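Local coordinates for protein epimerase (Methylomonas sp. DH-1, PDB 7CJ7) that epimerises ketoses at the C3 position with the help of manganese, working fastest on L-ribulose and also converting D-allulose to D-fructose, at residues 42-52 and 92-103. Numbering follows the deposited sequence.
Sequences IALLDPWQIDV and LLRKATDVLYAL
Trp48 lays one face of its indole over the aliphatic chain of Lys95, whose CG stands 3.7 Å from the centroid of the five-membered ring, 18° off its normal, a CH-pi contact. The pair illustrates how a TIM barrel seats a helix on a neighbouring beta-alpha loop: residues 44-51 link strand 39-43, whose Ala43 touches the bound L-sorbose, to helix 52-61, and pack against helix 83-102. Lys95 sends CG anti to its own N (chi1 -176°) and bends at chi2 (65°), which carries CD and CE along the pyrrole side of the indole. An alanine here would take away CG, CD and CE, and the five-membered ring, left without that cover, would probably be freer to turn. Pro47 wedges between Leu92, Lys95 and Ala96, its CB 3.9 Å from Ala96 CA. Pro47 and Trp48 sit inside a type I beta turn from Asp46 to Gln49, overlapped by an Asx turn, Trp48 N donating to Asp46 OD1 over 3.1 Å. Farther along the helix, Val99 meets Leu44 and Ile50 tip to tip, while Leu44 and Leu92 also reach strand 65-72. At the start of helix 52-61, Val52 CG1 closes the contact 3.6 Å from Ala102 CB and 3.8 Å from Leu103 CD2.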
loop_
_atom_site.group_PDB
_atom_site.type_symbol
_atom_site.label_atom_id
_atom_site.label_comp_id
_atom_site.label_asym_id
_atom_site.label_seq_id
_atom_site.Cartn_x
_atom_site.Cartn_y
_atom_site.Cartn_z
ATOM N N ILE A 42 4.061 -12.208 19.481
ATOM C CA ILE A 42 2.756 -11.813 20.079
ATOM C C ILE A 42 2.474 -10.358 19.720
ATOM O O ILE A 42 3.355 -9.528 19.939
ATOM C CB ILE A 42 2.774 -12.057 21.598
ATOM C CG1 ILE A 42 3.063 -13.528 21.908
ATOM C CG2 ILE A 42 1.472 -11.578 22.214
ATOM C CD1 ILE A 42 3.299 -13.826 23.372
ATOM N N ALA A 43 1.289 -10.081 19.182
ATOM C CA ALA A 43 0.799 -8.719 18.874
ATOM C C ALA A 43 0.274 -8.094 20.172
ATOM O O ALA A 43 -0.692 -8.626 20.729
ATOM C CB ALA A 43 -0.268 -8.810 17.811
ATOM N N LEU A 44 0.934 -7.049 20.664
ATOM C CA LEU A 44 0.647 -6.398 21.969
ATOM C C LEU A 44 0.060 -5.003 21.746
ATOM O O LEU A 44 0.540 -4.048 22.395
ATOM C CB LEU A 44 1.948 -6.277 22.764
ATOM C CG LEU A 44 2.426 -7.533 23.481
ATOM C CD1 LEU A 44 3.647 -7.212 24.332
ATOM C CD2 LEU A 44 1.315 -8.137 24.327
ATOM N N LEU A 45 -0.943 -4.878 20.883
ATOM C CA LEU A 45 -1.621 -3.578 20.646
ATOM C C LEU A 45 -2.271 -3.089 21.950
ATOM O O LEU A 45 -2.271 -1.855 22.189
ATOM C CB LEU A 45 -2.629 -3.746 19.510
ATOM C CG LEU A 45 -2.065 -3.482 18.113
ATOM C CD1 LEU A 45 -1.069 -4.559 17.701
ATOM C CD2 LEU A 45 -3.190 -3.377 17.097
ATOM N N ASP A 46 -2.768 -4.008 22.786
ATOM C CA ASP A 46 -3.255 -3.688 24.158
ATOM C C ASP A 46 -2.528 -4.578 25.157
ATOM O O ASP A 46 -3.003 -5.657 25.497
ATOM C CB ASP A 46 -4.769 -3.843 24.286
ATOM C CG ASP A 46 -5.306 -3.473 25.663
ATOM O OD1 ASP A 46 -4.495 -3.286 26.607
ATOM O OD2 ASP A 46 -6.527 -3.379 25.783
ATOM N N PRO A 47 -1.355 -4.154 25.669
ATOM C CA PRO A 47 -0.542 -5.036 26.502
ATOM C C PRO A 47 -1.150 -5.310 27.889
ATOM O O PRO A 47 -0.615 -6.139 28.580
ATOM C CB PRO A 47 0.804 -4.303 26.609
ATOM C CG PRO A 47 0.470 -2.845 26.368
ATOM C CD PRO A 47 -0.756 -2.825 25.472
ATOM N N TRP A 48 -2.248 -4.642 28.257
ATOM C CA TRP A 48 -2.963 -4.887 29.543
ATOM C C TRP A 48 -3.922 -6.074 29.401
ATOM O O TRP A 48 -4.405 -6.543 30.436
ATOM C CB TRP A 48 -3.707 -3.634 30.021
ATOM C CG TRP A 48 -2.794 -2.541 30.480
ATOM C CD1 TRP A 48 -2.236 -2.400 31.718
ATOM C CD2 TRP A 48 -2.319 -1.433 29.696
ATOM N NE1 TRP A 48 -1.452 -1.278 31.759
ATOM C CE2 TRP A 48 -1.485 -0.664 30.535
ATOM C CE3 TRP A 48 -2.527 -1.012 28.377
ATOM C CZ2 TRP A 48 -0.852 0.495 30.087
ATOM C CZ3 TRP A 48 -1.905 0.137 27.939
ATOM C CH2 TRP A 48 -1.074 0.873 28.782
ATOM N N GLN A 49 -4.171 -6.540 28.173
ATOM C CA GLN A 49 -5.225 -7.542 27.856
ATOM C C GLN A 49 -4.675 -8.958 28.043
ATOM O O GLN A 49 -5.480 -9.902 28.121
ATOM C CB GLN A 49 -5.712 -7.353 26.418
ATOM C CG GLN A 49 -7.162 -7.752 26.207
ATOM C CD GLN A 49 -8.120 -6.912 27.018
ATOM O OE1 GLN A 49 -9.124 -6.418 26.510
ATOM N NE2 GLN A 49 -7.814 -6.738 28.294
ATOM N N ILE A 50 -3.355 -9.107 28.103
ATOM C CA ILE A 50 -2.678 -10.435 28.042
ATOM C C ILE A 50 -2.547 -11.001 29.461
ATOM O O ILE A 50 -2.083 -10.270 30.349
ATOM C CB ILE A 50 -1.319 -10.320 27.328
ATOM C CG1 ILE A 50 -0.556 -11.639 27.362
ATOM C CG2 ILE A 50 -0.479 -9.205 27.903
ATOM C CD1 ILE A 50 0.542 -11.720 26.334
ATOM N N ASP A 51 -2.962 -12.255 29.662
ATOM C CA ASP A 51 -2.693 -13.015 30.910
ATOM C C ASP A 51 -1.260 -13.541 30.824
ATOM O O ASP A 51 -1.039 -14.586 30.199
ATOM C CB ASP A 51 -3.709 -14.139 31.141
ATOM C CG ASP A 51 -3.541 -14.858 32.472
ATOM O OD1 ASP A 51 -2.422 -14.821 33.038
ATOM O OD2 ASP A 51 -4.524 -15.483 32.925
ATOM N N VAL A 52 -0.314 -12.813 31.411
ATOM C CA VAL A 52 1.138 -13.057 31.212
ATOM C C VAL A 52 1.533 -14.404 31.828
ATOM O O VAL A 52 2.243 -15.161 31.163
ATOM C CB VAL A 52 1.971 -11.902 31.787
ATOM C CG1 VAL A 52 3.452 -12.187 31.630
ATOM C CG2 VAL A 52 1.586 -10.580 31.139
ATOM N N LEU A 92 2.073 2.975 27.332
ATOM C CA LEU A 92 1.800 1.715 26.587
ATOM C C LEU A 92 3.132 1.012 26.283
ATOM O O LEU A 92 3.227 -0.209 26.468
ATOM C CB LEU A 92 1.008 2.014 25.313
ATOM C CG LEU A 92 0.405 0.784 24.630
ATOM C CD1 LEU A 92 -0.818 1.160 23.808
ATOM C CD2 LEU A 92 1.433 0.088 23.762
ATOM N N LEU A 93 4.144 1.739 25.818
ATOM C CA LEU A 93 5.424 1.098 25.411
ATOM C C LEU A 93 6.143 0.520 26.643
ATOM O O LEU A 93 6.762 -0.569 26.532
ATOM C CB LEU A 93 6.273 2.129 24.668
ATOM C CG LEU A 93 5.737 2.527 23.296
ATOM C CD1 LEU A 93 6.401 3.807 22.811
ATOM C CD2 LEU A 93 5.917 1.395 22.284
ATOM N N ARG A 94 6.065 1.198 27.787
ATOM C CA ARG A 94 6.637 0.677 29.057
ATOM C C ARG A 94 5.926 -0.634 29.417
ATOM O O ARG A 94 6.609 -1.614 29.747
ATOM C CB ARG A 94 6.543 1.732 30.169
ATOM C CG ARG A 94 7.557 2.866 30.043
ATOM C CD ARG A 94 7.707 3.608 31.360
ATOM N NE ARG A 94 6.427 4.140 31.807
ATOM C CZ ARG A 94 5.948 5.336 31.474
ATOM N NH1 ARG A 94 6.671 6.147 30.725
ATOM N NH2 ARG A 94 4.760 5.726 31.908
ATOM N N LYS A 95 4.598 -0.666 29.326
ATOM C CA LYS A 95 3.804 -1.869 29.683
ATOM C C LYS A 95 4.172 -3.018 28.735
ATOM O O LYS A 95 4.329 -4.158 29.226
ATOM C CB LYS A 95 2.304 -1.576 29.633
ATOM C CG LYS A 95 1.421 -2.735 30.072
ATOM C CD LYS A 95 1.594 -3.108 31.532
ATOM C CE LYS A 95 0.816 -4.347 31.911
ATOM N NZ LYS A 95 1.087 -4.752 33.309
ATOM N N ALA A 96 4.320 -2.735 27.438
ATOM C CA ALA A 96 4.680 -3.743 26.415
ATOM C C ALA A 96 6.066 -4.300 26.746
ATOM O O ALA A 96 6.244 -5.528 26.708
ATOM C CB ALA A 96 4.623 -3.158 25.026
ATOM N N THR A 97 7.003 -3.428 27.108
ATOM C CA THR A 97 8.373 -3.828 27.519
ATOM C C THR A 97 8.274 -4.757 28.734
ATOM O O THR A 97 8.951 -5.789 28.749
ATOM C CB THR A 97 9.244 -2.599 27.795
ATOM O OG1 THR A 97 9.294 -1.801 26.608
ATOM C CG2 THR A 97 10.644 -2.974 28.216
ATOM N N ASP A 98 7.452 -4.399 29.715
ATOM C CA ASP A 98 7.286 -5.167 30.976
ATOM C C ASP A 98 6.753 -6.564 30.647
ATOM O O ASP A 98 7.233 -7.549 31.237
ATOM C CB ASP A 98 6.347 -4.452 31.944
ATOM C CG ASP A 98 6.894 -3.160 32.544
ATOM O OD1 ASP A 98 8.106 -2.883 32.390
ATOM O OD2 ASP A 98 6.104 -2.456 33.192
ATOM N N VAL A 99 5.769 -6.648 29.759
ATOM C CA VAL A 99 5.147 -7.941 29.368
ATOM C C VAL A 99 6.216 -8.790 28.685
ATOM O O VAL A 99 6.343 -9.970 29.027
ATOM C CB VAL A 99 3.926 -7.738 28.460
ATOM C CG1 VAL A 99 3.486 -9.044 27.812
ATOM C CG2 VAL A 99 2.781 -7.111 29.236
ATOM N N LEU A 100 6.968 -8.190 27.756
ATOM C CA LEU A 100 8.015 -8.908 26.996
ATOM C C LEU A 100 9.053 -9.460 27.978
ATOM O O LEU A 100 9.392 -10.640 27.872
ATOM C CB LEU A 100 8.644 -7.949 25.991
ATOM C CG LEU A 100 9.810 -8.505 25.180
ATOM C CD1 LEU A 100 9.372 -9.667 24.301
ATOM C CD2 LEU A 100 10.418 -7.403 24.334
ATOM N N TYR A 101 9.519 -8.645 28.926
ATOM C CA TYR A 101 10.508 -9.075 29.948
ATOM C C TYR A 101 9.954 -10.271 30.733
ATOM O O TYR A 101 10.694 -11.253 30.951
ATOM C CB TYR A 101 10.863 -7.942 30.910
ATOM C CG TYR A 101 11.807 -8.366 32.011
ATOM C CD1 TYR A 101 13.176 -8.393 31.812
ATOM C CD2 TYR A 101 11.323 -8.770 33.241
ATOM C CE1 TYR A 101 14.045 -8.784 32.818
ATOM C CE2 TYR A 101 12.173 -9.176 34.252
ATOM C CZ TYR A 101 13.540 -9.181 34.041
ATOM O OH TYR A 101 14.371 -9.559 35.051
ATOM N N ALA A 102 8.682 -10.208 31.123
ATOM C CA ALA A 102 8.020 -11.251 31.940
ATOM C C ALA A 102 7.940 -12.572 31.154
ATOM O O ALA A 102 7.968 -13.646 31.786
ATOM C CB ALA A 102 6.665 -10.766 32.390
ATOM N N LEU A 103 7.864 -12.508 29.821
ATOM C CA LEU A 103 7.784 -13.705 28.940
ATOM C C LEU A 103 9.181 -14.185 28.543
ATOM O O LEU A 103 9.255 -15.161 27.770
ATOM C CB LEU A 103 6.946 -13.375 27.706
ATOM C CG LEU A 103 5.474 -13.108 28.006
ATOM C CD1 LEU A 103 4.710 -12.789 26.738
ATOM C CD2 LEU A 103 4.849 -14.293 28.727
#